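Local coordinates for protein Non-sulfated chondroitin lyase E66 (PDB 3VSN) that acts as a chondroitin lyase of the occlusion-derived virus envelope and is essential for oral infectivity, perhaps by digesting chondroitin sulfate in the host midgut's peritrophic matrix, at residues Ile475-Thr481 with Ser531-Leu535; Asp487-Gln493 with Thr504-Gly508. All coordinates share one frame; numbering follows the deposited sequence.

Interaction 1. Residues Ile475-Thr481 with Ser531-Leu535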
loop_
_atom_site.group_PDB
_atom_site.type_symbol
_atom_site.label_atom_id
_atom_site.label_comp_id
_atom_site.label_asym_id
_atom_site.label_seq_id
_atom_site.Cartn_x
_atom_site.Cartn_y
_atom_site.Cartn_z
ATOM N N ILE A 475 9.947 12.620 -15.933
ATOM C CA ILE A 475 11.034 11.842 -15.346
ATOM C C ILE A 475 10.983 10.408 -15.865
ATOM O O ILE A 475 9.943 9.745 -15.793
ATOM C CB ILE A 475 10.989 11.878 -13.802
ATOM C CG1 ILE A 475 11.123 13.325 -13.313
ATOM C CG2 ILE A 475 12.078 10.993 -13.196
ATOM C CD1 ILE A 475 10.945 13.502 -11.819
ATOM N N VAL A 476 12.112 9.950 -16.402
ATOM C CA VAL A 476 12.252 8.571 -16.874
ATOM C C VAL A 476 12.923 7.707 -15.795
ATOM O O VAL A 476 12.464 6.603 -15.497
ATOM C CB VAL A 476 13.028 8.520 -18.214
ATOM C CG1 VAL A 476 13.290 7.084 -18.649
ATOM C CG2 VAL A 476 12.258 9.267 -19.298
ATOM N N LEU A 477 14.012 8.218 -15.222
ATOM C CA LEU A 477 14.727 7.550 -14.134
ATOM C C LEU A 477 15.169 8.588 -13.124
ATOM O O LEU A 477 15.570 9.692 -13.499
ATOM C CB LEU A 477 15.972 6.814 -14.644
ATOM C CG LEU A 477 16.099 5.280 -14.666
ATOM C CD1 LEU A 477 17.575 4.897 -14.704
ATOM C CD2 LEU A 477 15.402 4.576 -13.507
ATOM N N SER A 478 15.106 8.225 -11.846
ATOM C CA SER A 478 15.522 9.113 -10.767
ATOM C C SER A 478 16.372 8.350 -9.762
ATOM O O SER A 478 16.183 7.149 -9.567
ATOM C CB SER A 478 14.300 9.712 -10.068
ATOM O OG SER A 478 13.444 8.688 -9.589
ATOM N N ARG A 479 17.316 9.044 -9.131
ATOM C CA ARG A 479 18.097 8.440 -8.058
ATOM C C ARG A 479 18.403 9.418 -6.933
ATOM O O ARG A 479 18.676 10.598 -7.169
ATOM C CB ARG A 479 19.387 7.789 -8.588
ATOM C CG ARG A 479 20.556 8.732 -8.831
ATOM C CD ARG A 479 21.814 7.980 -9.247
ATOM N NE ARG A 479 22.898 8.906 -9.582
ATOM C CZ ARG A 479 23.876 9.259 -8.749
ATOM N NH1 ARG A 479 23.925 8.755 -7.520
ATOM N NH2 ARG A 479 24.816 10.111 -9.143
ATOM N N ASP A 480 18.326 8.898 -5.712
ATOM C CA ASP A 480 18.774 9.579 -4.506
ATOM C C ASP A 480 20.298 9.444 -4.503
ATOM O O ASP A 480 20.824 8.340 -4.346
ATOM C CB ASP A 480 18.146 8.883 -3.289
ATOM C CG ASP A 480 18.556 9.497 -1.955
ATOM O OD1 ASP A 480 19.663 10.065 -1.838
ATOM O OD2 ASP A 480 17.759 9.379 -0.998
ATOM N N THR A 481 20.995 10.565 -4.686
ATOM C CA THR A 481 22.456 10.562 -4.847
ATOM C C THR A 481 23.218 10.231 -3.560
ATOM O O THR A 481 24.428 10.020 -3.602
ATOM C CB THR A 481 22.992 11.903 -5.401
ATOM O OG1 THR A 481 22.656 12.961 -4.499
ATOM C CG2 THR A 481 22.406 12.209 -6.780
ATOM N N SER A 531 20.590 19.010 -4.815
ATOM C CA SER A 531 21.828 18.339 -4.423
ATOM C C SER A 531 21.641 16.875 -3.989
ATOM O O SER A 531 22.622 16.184 -3.713
ATOM C CB SER A 531 22.531 19.132 -3.319
ATOM O OG SER A 531 21.701 19.227 -2.176
ATOM N N SER A 532 20.395 16.407 -3.941
ATOM C CA SER A 532 20.087 15.056 -3.464
ATOM C C SER A 532 19.626 14.108 -4.573
ATOM O O SER A 532 19.464 12.907 -4.335
ATOM C CB SER A 532 18.997 15.114 -2.384
ATOM O OG SER A 532 19.381 15.936 -1.295
ATOM N N VAL A 533 19.407 14.646 -5.772
ATOM C CA VAL A 533 18.738 13.903 -6.843
ATOM C C VAL A 533 19.426 14.069 -8.204
ATOM O O VAL A 533 19.879 15.163 -8.549
ATOM C CB VAL A 533 17.254 14.337 -6.957
ATOM C CG1 VAL A 533 16.554 13.636 -8.115
ATOM C CG2 VAL A 533 16.510 14.058 -5.657
ATOM N N GLU A 534 19.504 12.972 -8.962
ATOM C CA GLU A 534 19.873 13.013 -10.381
ATOM C C GLU A 534 18.755 12.366 -11.209
ATOM O O GLU A 534 18.151 11.371 -10.783
ATOM C CB GLU A 534 21.215 12.308 -10.631
ATOM C CG GLU A 534 21.842 12.612 -11.989
ATOM C CD GLU A 534 23.083 11.780 -12.295
ATOM O OE1 GLU A 534 23.267 10.699 -11.682
ATOM O OE2 GLU A 534 23.877 12.202 -13.173
ATOM N N LEU A 535 18.485 12.932 -12.384
ATOM C CA LEU A 535 17.390 12.468 -13.238
ATOM C C LEU A 535 17.826 12.148 -14.656
ATOM O O LEU A 535 18.750 12.764 -15.189
ATOM C CB LEU A 535 16.290 13.534 -13.333
ATOM C CG LEU A 535 15.658 14.152 -12.087
ATOM C CD1 LEU A 535 14.791 15.335 -12.497
ATOM C CD2 LEU A 535 14.838 13.127 -11.312
HETATM O O HOH W 1 24.498 14.987 -5.572
#
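Arg479 and Glu534 form the hydrogen-bonded pair at the heart of an antiparallel strand pairing, made by strands 472-480 and 533-540 in the middle of a four-stranded sheet. Arg479 N donates to Glu534 O (3.0 Å) and Glu534 N returns a bond to Arg479 O (3.1 Å). Ser478-Leu535 and Asp480-Val533 are the flanking non-hydrogen-bonded pairs. Beyond the strand end, Thr481 N still donates to Ser532 O (2.8 Å), and a water joins Thr481 OG1 to Ser531 O. At the other end, where the chain turns a corner, a classic beta bulge sets Val476 and Leu477 together opposite Val536.

On the face opposite Ser478 and Asp480, the Arg479 chain, extended from CG to NE, presents the guanidinium edge to one carboxylate oxygen: in a salt bridge, NE and NH2 both donate to Glu534 OE1 (2.8 and 3.0 Å). The two planes stand 71° apart; NE meets OE1 nearly along its C-O bond, NH2 from above the carboxylate plane. Thr481 CG2 lies over one guanidinium face, near its rim. On the other side of the sheet Leu535 CD2 fills in against Ser478 CB (3.7 Å) and Ile475 CD1 (3.9 Å).

Glu534 is buried, and it also receives N-H groups from the start of helix 490-496. With a guanidinium and the N-terminal end of a helix beside it, the carboxylate is probably kept ionised.

Interaction 2. Residues Asp487-Gln493 with Thr504-Gly508; sequences DLSFEAQ and TTFNG
The chain leading into helix 490-496 runs past the edge strand 504-506 with two close approaches of the backbones, Asp487 to Phe506 (CA-CA 6.2 Å) and Gln493 to Thr504 (6.3 Å). Gln493 bridges the gap with an extended side chain whose amide lies edge-on to the backbone of Thr505. OE1 accepts from Thr505 N (2.8 Å) and NE2 donates to Thr505 O (2.8 Å, N-H...O 177°), each donor lying in the plane of its acceptor's carbonyl, on a lone pair. The amide thus imitates the peptide group of a neighbouring strand at the end of the seven-stranded sheet, on the side of 504-506 turned away from strand 509-513. NE2 gives its second hydrogen to Leu488 O, and a water donates to OE1, so four bonds fix the rotation of the amide.

Ser489 is the N-cap of the helix, its OG accepting from Ala492 N. One residue on, Phe490 has CG anti to its carbonyl carbon (chi1 -65°), which swings the ring toward the strand: CD1 touches Thr504 CG2 at 3.4 Å, while Phe506 CB meets the ring edge in plane at CE1 (3.8 Å). Asp487 reaches the turn after the strand. Its OD2, also bonded to Thr485, takes Asn507 N from above the carboxylate plane in a nearly straight bond (3.1 Å, 176°), and a water carries OD1 on to Gly508 N.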
loop_
_atom_site.group_PDB
_atom_site.type_symbol
_atom_site.label_atom_id
_atom_site.label_comp_id
_atom_site.label_asym_id
_atom_site.label_seq_id
_atom_site.Cartn_x
_atom_site.Cartn_y
_atom_site.Cartn_z
ATOM N N ASP A 487 26.292 1.327 -9.670
ATOM C CA ASP A 487 25.924 2.109 -10.856
ATOM C C ASP A 487 26.745 3.401 -10.886
ATOM O O ASP A 487 26.840 4.089 -9.871
ATOM C CB ASP A 487 24.428 2.494 -10.817
ATOM C CG ASP A 487 23.500 1.311 -10.524
ATOM O OD1 ASP A 487 23.509 0.338 -11.309
ATOM O OD2 ASP A 487 22.738 1.366 -9.520
ATOM N N LEU A 488 27.330 3.740 -12.035
ATOM C CA LEU A 488 27.961 5.058 -12.198
ATOM C C LEU A 488 26.875 6.130 -12.273
ATOM O O LEU A 488 25.692 5.805 -12.438
ATOM C CB LEU A 488 28.843 5.110 -13.451
ATOM C CG LEU A 488 30.059 4.178 -13.557
ATOM C CD1 LEU A 488 30.777 4.415 -14.879
ATOM C CD2 LEU A 488 31.026 4.355 -12.396
ATOM N N SER A 489 27.260 7.400 -12.150
ATOM C CA SER A 489 26.287 8.486 -12.265
ATOM C C SER A 489 25.608 8.413 -13.633
ATOM O O SER A 489 26.156 7.829 -14.576
ATOM C CB SER A 489 26.945 9.853 -12.075
ATOM O OG SER A 489 27.674 10.232 -13.230
ATOM N N PHE A 490 24.417 8.995 -13.737
ATOM C CA PHE A 490 23.696 8.998 -15.005
ATOM C C PHE A 490 24.508 9.688 -16.104
ATOM O O PHE A 490 24.533 9.222 -17.241
ATOM C CB PHE A 490 22.311 9.643 -14.864
ATOM C CG PHE A 490 21.360 8.883 -13.969
ATOM C CD1 PHE A 490 21.567 7.537 -13.664
ATOM C CD2 PHE A 490 20.230 9.514 -13.458
ATOM C CE1 PHE A 490 20.681 6.847 -12.849
ATOM C CE2 PHE A 490 19.339 8.834 -12.649
ATOM C CZ PHE A 490 19.562 7.496 -12.345
ATOM N N GLU A 491 25.196 10.777 -15.760
ATOM C CA GLU A 491 26.013 11.477 -16.747
ATOM C C GLU A 491 27.206 10.637 -17.210
ATOM O O GLU A 491 27.498 10.589 -18.405
ATOM C CB GLU A 491 26.455 12.853 -16.243
ATOM C CG GLU A 491 26.906 13.781 -17.363
ATOM C CD GLU A 491 26.669 15.252 -17.054
ATOM O OE1 GLU A 491 27.214 15.743 -16.045
ATOM O OE2 GLU A 491 25.951 15.924 -17.832
ATOM N N ALA A 492 27.874 9.964 -16.274
ATOM C CA ALA A 492 28.990 9.078 -16.615
ATOM C C ALA A 492 28.537 7.906 -17.489
ATOM O O ALA A 492 29.224 7.541 -18.442
ATOM C CB ALA A 492 29.688 8.576 -15.355
ATOM N N GLN A 493 27.380 7.329 -17.166
ATOM C CA GLN A 493 26.792 6.261 -17.982
ATOM C C GLN A 493 26.509 6.749 -19.400
ATOM O O GLN A 493 26.814 6.057 -20.369
ATOM C CB GLN A 493 25.501 5.727 -17.353
ATOM C CG GLN A 493 25.702 4.862 -16.116
ATOM C CD GLN A 493 24.417 4.185 -15.677
ATOM O OE1 GLN A 493 23.762 3.503 -16.467
ATOM N NE2 GLN A 493 24.044 4.375 -14.414
ATOM N N THR A 504 20.437 3.515 -19.561
ATOM C CA THR A 504 20.899 3.969 -18.246
ATOM C C THR A 504 20.296 3.082 -17.158
ATOM O O THR A 504 19.121 2.734 -17.223
ATOM C CB THR A 504 20.563 5.453 -18.005
ATOM O OG1 THR A 504 21.210 6.245 -19.007
ATOM C CG2 THR A 504 21.047 5.916 -16.631
ATOM N N THR A 505 21.118 2.716 -16.175
ATOM C CA THR A 505 20.738 1.761 -15.140
ATOM C C THR A 505 20.774 2.390 -13.747
ATOM O O THR A 505 21.709 3.125 -13.407
ATOM C CB THR A 505 21.678 0.533 -15.162
ATOM O OG1 THR A 505 21.706 -0.022 -16.484
ATOM C CG2 THR A 505 21.215 -0.544 -14.182
ATOM N N PHE A 506 19.744 2.113 -12.953
ATOM C CA PHE A 506 19.808 2.372 -11.519
ATOM C C PHE A 506 19.044 1.317 -10.727
ATOM O O PHE A 506 17.891 1.004 -11.046
ATOM C CB PHE A 506 19.298 3.775 -11.150
ATOM C CG PHE A 506 19.410 4.076 -9.679
ATOM C CD1 PHE A 506 20.660 4.245 -9.091
ATOM C CD2 PHE A 506 18.276 4.150 -8.874
ATOM C CE1 PHE A 506 20.782 4.496 -7.733
ATOM C CE2 PHE A 506 18.392 4.404 -7.512
ATOM C CZ PHE A 506 19.648 4.579 -6.944
ATOM N N ASN A 507 19.699 0.776 -9.700
ATOM C CA ASN A 507 19.045 -0.101 -8.721
ATOM C C ASN A 507 18.254 -1.244 -9.377
ATOM O O ASN A 507 17.094 -1.499 -9.030
ATOM C CB ASN A 507 18.148 0.744 -7.793
ATOM C CG ASN A 507 17.794 0.034 -6.502
ATOM O OD1 ASN A 507 18.456 -0.923 -6.103
ATOM N ND2 ASN A 507 16.746 0.509 -5.834
ATOM N N GLY A 508 18.884 -1.910 -10.343
ATOM C CA GLY A 508 18.297 -3.067 -11.024
ATOM C C GLY A 508 17.211 -2.766 -12.048
ATOM O O GLY A 508 16.473 -3.665 -12.452
HETATM O O HOH W 2 21.724 -1.849 -10.929
HETATM O O HOH W 3 22.130 8.720 -18.479
HETATM O O HOH W 4 24.085 1.249 -17.962
#

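Both segments of interaction 2 fall within the 49 residues that separate the two segments of interaction 1, and the centres of the two contacts are about 10 Å apart. Glu534 joins them: OE1 probably accepts from Phe490 N (2.9 Å) and OE2 from Glu491 N (3.2 Å), tying the start of helix 490-496 to the sheet of interaction 1. Arg479 also touches both segments of interaction 2, its CB on Phe506 CZ (3.6 Å) and its NH2 on Ser489 CB. Residues 475-481 thus lie against both the helix start and the edge strand that interaction 2 brings together. Both contacts are in the beta-rich part of the lyase, away from the catalytic residues Asn191, His246 and Tyr254.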